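Local coordinates for protein DNA photolyase (Agrobacterium tumefaciens, PDB 4U63) that probably repairs cyclobutane pyrimidine dimers in DNA using light, with flavin-adenine dinucleotide as cofactor and a methenyltetrahydrofolate as antenna chromophore, at residues 351-354 with 355-359; 361-364 with 365-369; 385-388 with 389-393. All blocks are in the same frame, centred on the assembly; numbering follows the deposited sequence. Where two conformers were deposited one is given.

Interaction 1 of 3, residues 351-354 with 355-359; sequences MRQL and WQHGT. With MHF (5,10-methenyl-6,7,8-trihydrofolic acid), chain B.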
loop_
_atom_site.group_PDB
_atom_site.type_symbol
_atom_site.label_atom_id
_atom_site.label_comp_id
_atom_site.label_asym_id
_atom_site.label_seq_id
_atom_site.Cartn_x
_atom_site.Cartn_y
_atom_site.Cartn_z
ATOM N N MET A 351 14.590 5.216 6.716
ATOM C CA MET A 351 13.695 6.306 7.092
ATOM C C MET A 351 13.869 7.509 6.158
ATOM O O MET A 351 12.899 8.205 5.852
ATOM C CB MET A 351 13.886 6.693 8.561
ATOM C CG MET A 351 13.654 5.538 9.535
ATOM S SD MET A 351 12.087 4.678 9.322
ATOM C CE MET A 351 10.937 5.952 9.829
ATOM N N ARG A 352 15.092 7.723 5.686
ATOM C CA ARG A 352 15.364 8.806 4.732
ATOM C C ARG A 352 14.848 8.485 3.336
ATOM O O ARG A 352 14.330 9.370 2.646
ATOM C CB ARG A 352 16.846 9.139 4.714
ATOM C CG ARG A 352 17.297 9.717 6.036
ATOM C CD ARG A 352 18.785 9.991 6.023
ATOM N NE ARG A 352 19.333 10.173 7.362
ATOM C CZ ARG A 352 20.512 10.712 7.627
ATOM N NH1 ARG A 352 21.295 11.163 6.641
ATOM N NH2 ARG A 352 20.929 10.822 8.893
ATOM N N GLN A 353 14.986 7.228 2.915
ATOM C CA GLN A 353 14.373 6.778 1.670
ATOM C C GLN A 353 12.874 7.056 1.676
ATOM O O GLN A 353 12.326 7.588 0.713
ATOM C CB GLN A 353 14.616 5.281 1.438
ATOM C CG GLN A 353 13.925 4.766 0.187
ATOM C CD GLN A 353 14.098 3.284 -0.055
ATOM O OE1 GLN A 353 14.170 2.471 0.877
ATOM N NE2 GLN A 353 14.141 2.918 -1.322
ATOM N N LEU A 354 12.220 6.672 2.770
ATOM C CA LEU A 354 10.795 6.888 2.953
ATOM C C LEU A 354 10.429 8.368 2.834
ATOM O O LEU A 354 9.498 8.735 2.103
ATOM C CB LEU A 354 10.376 6.343 4.320
ATOM C CG LEU A 354 8.939 6.530 4.795
ATOM C CD1 LEU A 354 7.939 5.957 3.805
ATOM C CD2 LEU A 354 8.779 5.886 6.162
ATOM N N TRP A 355 11.163 9.216 3.537
ATOM C CA TRP A 355 10.911 10.653 3.490
ATOM C C TRP A 355 11.073 11.220 2.075
ATOM O O TRP A 355 10.267 12.052 1.645
ATOM C CB TRP A 355 11.841 11.391 4.451
ATOM C CG TRP A 355 11.444 12.789 4.726
ATOM C CD1 TRP A 355 12.126 13.916 4.381
ATOM C CD2 TRP A 355 10.269 13.225 5.419
ATOM N NE1 TRP A 355 11.452 15.026 4.809
ATOM C CE2 TRP A 355 10.307 14.632 5.452
ATOM C CE3 TRP A 355 9.188 12.563 6.012
ATOM C CZ2 TRP A 355 9.305 15.392 6.064
ATOM C CZ3 TRP A 355 8.186 13.323 6.620
ATOM C CH2 TRP A 355 8.254 14.716 6.639
ATOM N N GLN A 356 12.093 10.758 1.351
ATOM C CA GLN A 356 12.412 11.302 0.024
ATOM C C GLN A 356 11.516 10.791 -1.096
ATOM O O GLN A 356 11.116 11.565 -1.960
ATOM C CB GLN A 356 13.865 10.994 -0.345
ATOM C CG GLN A 356 14.334 11.724 -1.592
ATOM C CD GLN A 356 15.751 11.370 -2.003
ATOM O OE1 GLN A 356 16.420 10.556 -1.359
ATOM N NE2 GLN A 356 16.218 11.986 -3.089
ATOM N N HIS A 357 11.226 9.487 -1.090
ATOM C CA HIS A 357 10.541 8.830 -2.206
ATOM C C HIS A 357 9.152 8.247 -1.904
ATOM O O HIS A 357 8.486 7.731 -2.808
ATOM C CB HIS A 357 11.436 7.713 -2.752
ATOM C CG HIS A 357 12.693 8.208 -3.395
ATOM N ND1 HIS A 357 13.893 7.536 -3.297
ATOM C CD2 HIS A 357 12.942 9.313 -4.136
ATOM C CE1 HIS A 357 14.820 8.195 -3.957
ATOM N NE2 HIS A 357 14.275 9.285 -4.471
ATOM N N GLY A 358 8.715 8.317 -0.654
ATOM C CA GLY A 358 7.403 7.810 -0.290
ATOM C C GLY A 358 7.299 6.303 -0.274
ATOM O O GLY A 358 6.200 5.761 -0.339
ATOM N N THR A 359 8.436 5.623 -0.174
ATOM C CA THR A 359 8.457 4.173 -0.113
ATOM C C THR A 359 9.724 3.706 0.582
ATOM O O THR A 359 10.634 4.485 0.811
ATOM C CB THR A 359 8.345 3.543 -1.517
ATOM O OG1 THR A 359 8.055 2.151 -1.396
ATOM C CG2 THR A 359 9.623 3.751 -2.338
HETATM N N1 MHF B . 5.618 11.663 3.204
HETATM C C2 MHF B . 6.835 11.512 2.670
HETATM N NA2 MHF B . 7.129 10.321 2.114
HETATM N N3 MHF B . 7.768 12.523 2.656
HETATM C C4 MHF B . 7.496 13.717 3.212
HETATM O O4 MHF B . 8.331 14.639 3.216
HETATM C C4A MHF B . 6.167 13.914 3.807
HETATM N N5 MHF B . 5.757 15.065 4.457
HETATM C C6 MHF B . 4.635 15.064 5.399
HETATM C C7 MHF B . 3.507 14.281 4.719
HETATM N N8 MHF B . 3.986 12.956 4.308
HETATM C C8A MHF B . 5.225 12.794 3.792
HETATM C C9 MHF B . 4.384 16.557 5.687
HETATM N N10 MHF B . 5.332 17.274 4.811
HETATM C C11 MHF B . 6.390 16.336 4.470
HETATM C C12 MHF B . 6.659 21.182 5.759
HETATM C C13 MHF B . 7.610 20.166 5.584
HETATM C C14 MHF B . 7.210 18.875 5.287
HETATM C C15 MHF B . 5.837 18.562 5.165
HETATM C C16 MHF B . 4.898 19.575 5.311
HETATM C C17 MHF B . 5.303 20.873 5.608
HETATM C C MHF B . 7.066 22.602 6.062
HETATM O O MHF B . 6.194 23.455 6.000
HETATM N N MHF B . 8.348 22.901 6.312
HETATM C CA MHF B . 8.875 24.250 6.442
HETATM C CB MHF B . 9.375 24.540 7.857
HETATM C CG MHF B . 8.606 23.803 8.950
HETATM C CD MHF B . 8.990 22.344 9.126
HETATM O OE1 MHF B . 9.986 21.878 8.531
HETATM O OE2 MHF B . 8.284 21.638 9.874
HETATM C CT MHF B . 10.002 24.443 5.461
HETATM O O1 MHF B . 9.817 25.212 4.492
HETATM O O2 MHF B . 11.085 23.834 5.631
HETATM O O HOH W 1 13.943 4.778 -3.534
#
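Leu354 O takes two donors at the pterin end of the antenna pocket: the backbone N of Gly358 at 2.9 Å, closing the last helical turn, and NA2 of the folate, also at 2.9 Å. A carbonyl of the final turn is thus kept in place by the chain while it serves the ligand. Next to it, Trp355 covers the pterin. Its CG lies anti to the backbone N (chi1 -166°), which carries the indole outward from the helix, so that MHF O4 sits 2.9 Å above one ring face, over its centre. The far end of the indole continues the overlap, with CH2 of Trp355 3.3 Å from MHF C11. The peptide of the same residue contributes as well, Trp355 O lying 2.7 Å from MHF N3.

This is the C-terminal end of helix 345-357, where Gly358 takes a positive phi of 73° and turns the chain out of the helix. The turn brings Thr359 back alongside the preceding segment: Thr359 O meets CA of Leu354 in a C-H...O contact of 3.2 Å and lies 3.4 Å from CG of Gln353. Beyond that point the Gln353 chain runs extended, and a single water links its NE2 to ND1 of His357. The other branch of the amide, OE1, is bonded to Tyr435 and to the backbone N of His361. Further out, Arg352 forms a salt bridge with Glu442, Gln356 NE2 reaches Asp218, and Leu354 packs against Trp386 and Phe387 of helix 380-390.

Interaction 2 of 3, residues 361-364 with 365-369; sequences HNRV and RMIVA. With FAD (flavin-adenine dinucleotide), chain C.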
loop_
_atom_site.group_PDB
_atom_site.type_symbol
_atom_site.label_atom_id
_atom_site.label_comp_id
_atom_site.label_asym_id
_atom_site.label_seq_id
_atom_site.Cartn_x
_atom_site.Cartn_y
_atom_site.Cartn_z
ATOM N N HIS A 361 12.280 -0.055 0.880
ATOM C CA HIS A 361 12.511 -1.470 0.545
ATOM C C HIS A 361 11.947 -2.363 1.656
ATOM O O HIS A 361 12.112 -2.053 2.830
ATOM C CB HIS A 361 14.000 -1.721 0.369
ATOM C CG HIS A 361 14.316 -3.075 -0.163
ATOM N ND1 HIS A 361 14.470 -4.165 0.655
ATOM C CD2 HIS A 361 14.500 -3.520 -1.429
ATOM C CE1 HIS A 361 14.747 -5.228 -0.078
ATOM N NE2 HIS A 361 14.768 -4.864 -1.348
ATOM N N ASN A 362 11.293 -3.473 1.291
ATOM C CA ASN A 362 10.631 -4.322 2.299
ATOM C C ASN A 362 11.536 -4.833 3.423
ATOM O O ASN A 362 11.142 -4.837 4.598
ATOM C CB ASN A 362 9.941 -5.533 1.675
ATOM C CG ASN A 362 9.298 -6.434 2.740
ATOM O OD1 ASN A 362 8.281 -6.077 3.334
ATOM N ND2 ASN A 362 9.916 -7.587 3.009
ATOM N N ARG A 363 12.720 -5.303 3.066
ATOM C CA ARG A 363 13.688 -5.742 4.076
ATOM C C ARG A 363 13.966 -4.631 5.084
ATOM O O ARG A 363 14.028 -4.870 6.284
ATOM C CB ARG A 363 14.986 -6.231 3.433
ATOM C CG ARG A 363 16.099 -6.610 4.408
ATOM C CD ARG A 363 15.681 -7.620 5.464
ATOM N NE ARG A 363 15.273 -8.899 4.895
ATOM C CZ ARG A 363 14.972 -9.981 5.613
ATOM N NH1 ARG A 363 15.024 -9.955 6.947
ATOM N NH2 ARG A 363 14.612 -11.104 4.996
ATOM N N VAL A 364 14.105 -3.412 4.582
ATOM C CA VAL A 364 14.414 -2.284 5.440
ATOM C C VAL A 364 13.169 -1.884 6.258
ATOM O O VAL A 364 13.307 -1.439 7.411
ATOM C CB VAL A 364 15.049 -1.121 4.637
ATOM C CG1 VAL A 364 15.480 -0.021 5.572
ATOM C CG2 VAL A 364 16.265 -1.625 3.852
ATOM N N ARG A 365 11.961 -2.055 5.697
ATOM C CA ARG A 365 10.739 -1.854 6.504
ATOM C C ARG A 365 10.749 -2.748 7.738
ATOM O O ARG A 365 10.427 -2.297 8.839
ATOM C CB ARG A 365 9.456 -2.100 5.708
ATOM C CG ARG A 365 9.222 -1.134 4.578
ATOM C CD ARG A 365 7.801 -1.172 4.048
ATOM N NE ARG A 365 7.752 -0.675 2.678
ATOM C CZ ARG A 365 6.662 -0.309 1.999
ATOM N NH1 ARG A 365 5.445 -0.329 2.542
ATOM N NH2 ARG A 365 6.806 0.102 0.745
ATOM N N MET A 366 11.117 -4.017 7.554
ATOM C CA MET A 366 11.189 -4.948 8.679
ATOM C C MET A 366 12.237 -4.486 9.703
ATOM O O MET A 366 12.000 -4.514 10.908
ATOM C CB MET A 366 11.518 -6.365 8.201
ATOM C CG MET A 366 10.469 -6.991 7.303
ATOM S SD MET A 366 11.014 -8.582 6.642
ATOM C CE MET A 366 10.965 -9.567 8.134
ATOM N N ILE A 367 13.392 -4.046 9.210
ATOM C CA ILE A 367 14.479 -3.583 10.083
ATOM C C ILE A 367 14.081 -2.333 10.869
ATOM O O ILE A 367 14.322 -2.277 12.079
ATOM C CB ILE A 367 15.785 -3.333 9.294
ATOM C CG1 ILE A 367 16.328 -4.665 8.739
ATOM C CG2 ILE A 367 16.844 -2.684 10.183
ATOM C CD1 ILE A 367 17.370 -4.504 7.652
ATOM N N VAL A 368 13.479 -1.340 10.202
ATOM C CA VAL A 368 13.129 -0.093 10.900
ATOM C C VAL A 368 11.980 -0.301 11.888
ATOM O O VAL A 368 11.947 0.322 12.951
ATOM C CB VAL A 368 12.823 1.095 9.950
ATOM C CG1 VAL A 368 13.984 1.344 8.998
ATOM C CG2 VAL A 368 11.510 0.926 9.205
ATOM N N ALA A 369 11.052 -1.178 11.528
ATOM C CA ALA A 369 9.917 -1.502 12.392
ATOM C C ALA A 369 10.417 -2.195 13.653
ATOM O O ALA A 369 10.041 -1.832 14.758
ATOM C CB ALA A 369 8.909 -2.369 11.646
HETATM P PA FAD C . 7.327 -6.579 -4.822
HETATM O O1A FAD C . 8.446 -7.326 -4.171
HETATM O O2A FAD C . 7.433 -6.244 -6.272
HETATM O O5B FAD C . 5.987 -7.400 -4.493
HETATM C C5B FAD C . 4.831 -7.343 -5.337
HETATM C C4B FAD C . 3.581 -6.957 -4.559
HETATM O O4B FAD C . 3.299 -7.902 -3.528
HETATM C C3B FAD C . 3.693 -5.624 -3.857
HETATM O O3B FAD C . 3.483 -4.520 -4.754
HETATM C C2B FAD C . 2.640 -5.753 -2.778
HETATM O O2B FAD C . 1.332 -5.469 -3.281
HETATM C C1B FAD C . 2.719 -7.213 -2.409
HETATM N N9A FAD C . 3.571 -7.493 -1.232
HETATM C C8A FAD C . 4.883 -7.786 -1.256
HETATM N N7A FAD C . 5.354 -8.021 -0.014
HETATM C C5A FAD C . 4.316 -7.896 0.840
HETATM C C6A FAD C . 4.141 -8.008 2.291
HETATM N N6A FAD C . 5.191 -8.318 3.078
HETATM N N1A FAD C . 2.902 -7.786 2.783
HETATM C C2A FAD C . 1.856 -7.465 1.986
HETATM N N3A FAD C . 1.958 -7.351 0.646
HETATM C C4A FAD C . 3.144 -7.549 0.036
HETATM N N1 FAD C . 2.811 -3.069 1.617
HETATM C C2 FAD C . 1.823 -2.295 1.116
HETATM O O2 FAD C . 1.405 -2.572 -0.031
HETATM N N3 FAD C . 1.294 -1.261 1.817
HETATM C C4 FAD C . 1.723 -0.942 3.065
HETATM O O4 FAD C . 1.219 0.008 3.718
HETATM C C4X FAD C . 2.808 -1.741 3.669
HETATM N N5 FAD C . 3.327 -1.485 4.906
HETATM C C5X FAD C . 4.314 -2.270 5.429
HETATM C C6 FAD C . 4.823 -2.031 6.699
HETATM C C7 FAD C . 5.843 -2.821 7.238
HETATM C C7M FAD C . 6.385 -2.543 8.622
HETATM C C8 FAD C . 6.404 -3.936 6.445
HETATM C C8M FAD C . 7.504 -4.828 6.979
HETATM C C9 FAD C . 5.909 -4.177 5.191
HETATM C C9A FAD C . 4.886 -3.404 4.635
HETATM N N10 FAD C . 4.381 -3.659 3.325
HETATM C C10 FAD C . 3.343 -2.848 2.835
HETATM C "C1'" FAD C . 4.842 -4.791 2.513
HETATM C "C2'" FAD C . 5.987 -4.610 1.540
HETATM O "O2'" FAD C . 7.115 -4.065 2.233
HETATM C "C3'" FAD C . 5.599 -3.756 0.349
HETATM O "O3'" FAD C . 4.437 -4.274 -0.291
HETATM C "C4'" FAD C . 6.765 -3.726 -0.639
HETATM O "O4'" FAD C . 7.850 -3.006 -0.059
HETATM C "C5'" FAD C . 6.320 -3.057 -1.924
HETATM O "O5'" FAD C . 7.380 -2.994 -2.889
HETATM P P FAD C . 7.164 -3.697 -4.317
HETATM O O1P FAD C . 8.364 -3.419 -5.153
HETATM O O2P FAD C . 5.846 -3.282 -4.909
HETATM O O3P FAD C . 7.098 -5.252 -3.916
#
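Asn362 sets CG anti to its own N (chi1 178°) while Met366, one turn on, swings CG beside its N (chi1 -64°); the two side chains cross obliquely, with Asn362 ND2 3.9 Å from Met366 SD. This is the first turn of helix 362-375, whose N-cap is His361: ND1 of its ring accepts a weak capping bond from Arg363 N, and His361 O receives Arg365 N at 2.9 Å.

The turn faces the flavin cofactor. Asn362 directs the amide oxygen OD1 at the ribityl chain, where FAD O2' donates a 2.6 Å hydrogen bond. Arg365 stretches out from CG to NE between ribityl and isoalloxazine: O2' lies above one face of the guanidinium, offset toward its rim, whereas FAD N5 lies in plane at its edge, and Arg365 NH1 comes 3.2 Å from FAD C4X. The salt bridge to Asp393 and a bond from NE to Met360 O hold the group there, where its positive charge may help stabilise a reduced flavin. Away from the cofactor, Val364 CG1 meets Val368 CG1 at 4.0 Å. The bent chain of Arg363 presents one guanidinium face to Met366, whose SD sits 4.2 Å above that plane, offset toward the rim.

Interaction 3 of 3, residues 385-388 with 389-393; sequences KWFR and DTLVD. With FAD (flavin-adenine dinucleotide), chain C.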
loop_
_atom_site.group_PDB
_atom_site.type_symbol
_atom_site.label_atom_id
_atom_site.label_comp_id
_atom_site.label_asym_id
_atom_site.label_seq_id
_atom_site.Cartn_x
_atom_site.Cartn_y
_atom_site.Cartn_z
ATOM N N LYS A 385 1.212 4.492 12.228
ATOM C CA LYS A 385 0.676 5.812 11.884
ATOM C C LYS A 385 1.659 6.634 11.063
ATOM O O LYS A 385 1.258 7.317 10.134
ATOM C CB LYS A 385 0.267 6.593 13.135
ATOM C CG LYS A 385 -0.969 6.036 13.806
ATOM C CD LYS A 385 -1.462 6.899 14.957
ATOM C CE LYS A 385 -2.632 6.246 15.684
ATOM N NZ LYS A 385 -2.306 4.914 16.253
ATOM N N TRP A 386 2.944 6.564 11.398
ATOM C CA TRP A 386 3.968 7.292 10.633
ATOM C C TRP A 386 3.992 6.785 9.187
ATOM O O TRP A 386 3.991 7.573 8.245
ATOM C CB TRP A 386 5.363 7.148 11.255
ATOM C CG TRP A 386 6.419 7.874 10.450
ATOM C CD1 TRP A 386 7.365 7.314 9.626
ATOM C CD2 TRP A 386 6.607 9.289 10.365
ATOM N NE1 TRP A 386 8.132 8.300 9.048
ATOM C CE2 TRP A 386 7.691 9.518 9.483
ATOM C CE3 TRP A 386 5.973 10.383 10.950
ATOM C CZ2 TRP A 386 8.150 10.806 9.174
ATOM C CZ3 TRP A 386 6.440 11.675 10.646
ATOM C CH2 TRP A 386 7.513 11.865 9.768
ATOM N N PHE A 387 3.975 5.460 9.028
ATOM C CA PHE A 387 3.938 4.843 7.698
ATOM C C PHE A 387 2.681 5.245 6.930
ATOM O O PHE A 387 2.737 5.485 5.735
ATOM C CB PHE A 387 4.012 3.314 7.804
ATOM C CG PHE A 387 5.418 2.754 7.858
ATOM C CD1 PHE A 387 6.497 3.494 8.353
ATOM C CD2 PHE A 387 5.658 1.460 7.420
ATOM C CE1 PHE A 387 7.772 2.948 8.399
ATOM C CE2 PHE A 387 6.935 0.915 7.465
ATOM C CZ PHE A 387 7.992 1.653 7.950
ATOM N N ARG A 388 1.549 5.307 7.622
ATOM C CA ARG A 388 0.288 5.748 7.014
ATOM C C ARG A 388 0.391 7.132 6.375
ATOM O O ARG A 388 -0.241 7.383 5.351
ATOM C CB ARG A 388 -0.855 5.750 8.043
ATOM C CG ARG A 388 -1.872 4.642 7.848
ATOM C CD ARG A 388 -2.802 4.479 9.052
ATOM N NE ARG A 388 -3.171 5.756 9.671
ATOM C CZ ARG A 388 -3.480 5.925 10.963
ATOM N NH1 ARG A 388 -3.470 4.899 11.822
ATOM N NH2 ARG A 388 -3.798 7.141 11.407
ATOM N N ASP A 389 1.175 8.020 6.986
ATOM C CA ASP A 389 1.315 9.395 6.497
ATOM C C ASP A 389 2.369 9.551 5.408
ATOM O O ASP A 389 2.339 10.546 4.656
ATOM C CB ASP A 389 1.647 10.346 7.656
ATOM C CG ASP A 389 1.410 11.822 7.300
ATOM O OD1 ASP A 389 0.389 12.162 6.657
ATOM O OD2 ASP A 389 2.245 12.659 7.673
ATOM N N THR A 390 3.295 8.594 5.317
ATOM C CA THR A 390 4.493 8.765 4.478
ATOM C C THR A 390 4.634 7.806 3.295
ATOM O O THR A 390 5.402 8.082 2.376
ATOM C CB THR A 390 5.765 8.659 5.332
ATOM O OG1 THR A 390 5.734 7.442 6.087
ATOM C CG2 THR A 390 5.867 9.845 6.287
ATOM N N LEU A 391 3.911 6.690 3.329
ATOM C CA LEU A 391 3.922 5.725 2.228
ATOM C C LEU A 391 2.904 6.062 1.161
ATOM O O LEU A 391 1.726 6.210 1.459
ATOM C CB LEU A 391 3.594 4.321 2.729
ATOM C CG LEU A 391 4.620 3.591 3.608
ATOM C CD1 LEU A 391 3.993 2.333 4.207
ATOM C CD2 LEU A 391 5.866 3.239 2.804
ATOM N N VAL A 392 3.354 6.162 -0.095
ATOM C CA VAL A 392 2.407 6.233 -1.208
ATOM C C VAL A 392 1.564 4.942 -1.308
ATOM O O VAL A 392 0.436 4.992 -1.794
ATOM C CB VAL A 392 3.052 6.581 -2.570
ATOM C CG1 VAL A 392 3.549 8.030 -2.563
ATOM C CG2 VAL A 392 4.164 5.615 -2.961
ATOM N N ASP A 393 2.107 3.818 -0.831
ATOM C CA ASP A 393 1.400 2.514 -0.875
ATOM C C ASP A 393 0.653 2.147 0.396
ATOM O O ASP A 393 0.182 1.005 0.517
ATOM C CB ASP A 393 2.346 1.353 -1.315
ATOM C CG ASP A 393 3.424 0.993 -0.277
ATOM O OD1 ASP A 393 3.321 1.325 0.930
ATOM O OD2 ASP A 393 4.413 0.357 -0.690
HETATM P PA FAD C . 7.327 -6.579 -4.822
HETATM O O1A FAD C . 8.446 -7.326 -4.171
HETATM O O2A FAD C . 7.433 -6.244 -6.272
HETATM O O5B FAD C . 5.987 -7.400 -4.493
HETATM C C5B FAD C . 4.831 -7.343 -5.337
HETATM C C4B FAD C . 3.581 -6.957 -4.559
HETATM O O4B FAD C . 3.299 -7.902 -3.528
HETATM C C3B FAD C . 3.693 -5.624 -3.857
HETATM O O3B FAD C . 3.483 -4.520 -4.754
HETATM C C2B FAD C . 2.640 -5.753 -2.778
HETATM O O2B FAD C . 1.332 -5.469 -3.281
HETATM C C1B FAD C . 2.719 -7.213 -2.409
HETATM N N9A FAD C . 3.571 -7.493 -1.232
HETATM C C8A FAD C . 4.883 -7.786 -1.256
HETATM N N7A FAD C . 5.354 -8.021 -0.014
HETATM C C5A FAD C . 4.316 -7.896 0.840
HETATM C C6A FAD C . 4.141 -8.008 2.291
HETATM N N6A FAD C . 5.191 -8.318 3.078
HETATM N N1A FAD C . 2.902 -7.786 2.783
HETATM C C2A FAD C . 1.856 -7.465 1.986
HETATM N N3A FAD C . 1.958 -7.351 0.646
HETATM C C4A FAD C . 3.144 -7.549 0.036
HETATM N N1 FAD C . 2.811 -3.069 1.617
HETATM C C2 FAD C . 1.823 -2.295 1.116
HETATM O O2 FAD C . 1.405 -2.572 -0.031
HETATM N N3 FAD C . 1.294 -1.261 1.817
HETATM C C4 FAD C . 1.723 -0.942 3.065
HETATM O O4 FAD C . 1.219 0.008 3.718
HETATM C C4X FAD C . 2.808 -1.741 3.669
HETATM N N5 FAD C . 3.327 -1.485 4.906
HETATM C C5X FAD C . 4.314 -2.270 5.429
HETATM C C6 FAD C . 4.823 -2.031 6.699
HETATM C C7 FAD C . 5.843 -2.821 7.238
HETATM C C7M FAD C . 6.385 -2.543 8.622
HETATM C C8 FAD C . 6.404 -3.936 6.445
HETATM C C8M FAD C . 7.504 -4.828 6.979
HETATM C C9 FAD C . 5.909 -4.177 5.191
HETATM C C9A FAD C . 4.886 -3.404 4.635
HETATM N N10 FAD C . 4.381 -3.659 3.325
HETATM C C10 FAD C . 3.343 -2.848 2.835
HETATM C "C1'" FAD C . 4.842 -4.791 2.513
HETATM C "C2'" FAD C . 5.987 -4.610 1.540
HETATM O "O2'" FAD C . 7.115 -4.065 2.233
HETATM C "C3'" FAD C . 5.599 -3.756 0.349
HETATM O "O3'" FAD C . 4.437 -4.274 -0.291
HETATM C "C4'" FAD C . 6.765 -3.726 -0.639
HETATM O "O4'" FAD C . 7.850 -3.006 -0.059
HETATM C "C5'" FAD C . 6.320 -3.057 -1.924
HETATM O "O5'" FAD C . 7.380 -2.994 -2.889
HETATM P P FAD C . 7.164 -3.697 -4.317
HETATM O O1P FAD C . 8.364 -3.419 -5.153
HETATM O O2P FAD C . 5.846 -3.282 -4.909
HETATM O O3P FAD C . 7.098 -5.252 -3.916
HETATM O O HOH W 2 0.411 8.286 2.782
#
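Thr390 lays its methyl over the indole of Trp386, one helical turn earlier. CG2 stands 4.0 Å from the centroid of the five-membered ring, 25° off the ring normal, a CH-pi contact in which the two side chains cross at about a right angle. With chi1 at 53°, OG1 lies between the backbone N and the carbonyl carbon, from where the hydroxyl donates back to Trp386 O at 2.8 Å. It approaches from above the carbonyl plane. Through its methyl and its hydroxyl the threonine thus touches both the ring face and the main chain of Trp386.

Here helix 380-390 ends. Phe387 O accepts from two donors, Leu391 N at 2.9 Å, tilted 18° from the carbonyl plane, and Thr390 N at 3.2 Å, well above it. A water then joins Arg388 O to Leu391 O across the turn. The same last residues line the folate site, Asp389 O and Thr390 O accepting from N8 and NA2 of the pterin.

Toward the other chromophore, Leu391 turns its CD1 branch to Phe387, 3.7 Å from CD2 of the ring. The edge of that ring meets the flavin, with Phe387 CD2 3.7 Å from FAD C6. Two residues after Leu391, the backbone O of Asp393 accepts a hydrogen bond from FAD N3 at 2.8 Å, at the pyrimidine end of the isoalloxazine.

Trp386 also packs on Met351 of helix 345-357, while Phe387 touches Val368 of helix 362-375 and meets Trp403 of helix 398-407 edge to face. Asp389 OD1 is hydrogen-bonded to Gly68 N, at the start of helix 68-87, which connects two strands of the five-stranded parallel sheet.

Overall arrangement
The three contacts follow one another along the chain without nesting or crossing, each a local contact at a helix end in the flavin-binding part of the protein. Interaction 1 ends helix 345-357; a short loop leads directly to interaction 2, which starts helix 362-375, and SD of Met351 packs on CB of Val368 across that connection. Interaction 3 ends the next helix, 380-390, and folds back on both. Gly358 O and Val392 N probably share a hydrogen bond between the two helix ends, and CZ3 of Trp355 packs on CH2 of Trp386. Interactions 1 and 3 both border the folate, and interactions 2 and 3 both border the flavin, which places the C-terminal end of helix 380-390 between the two chromophores.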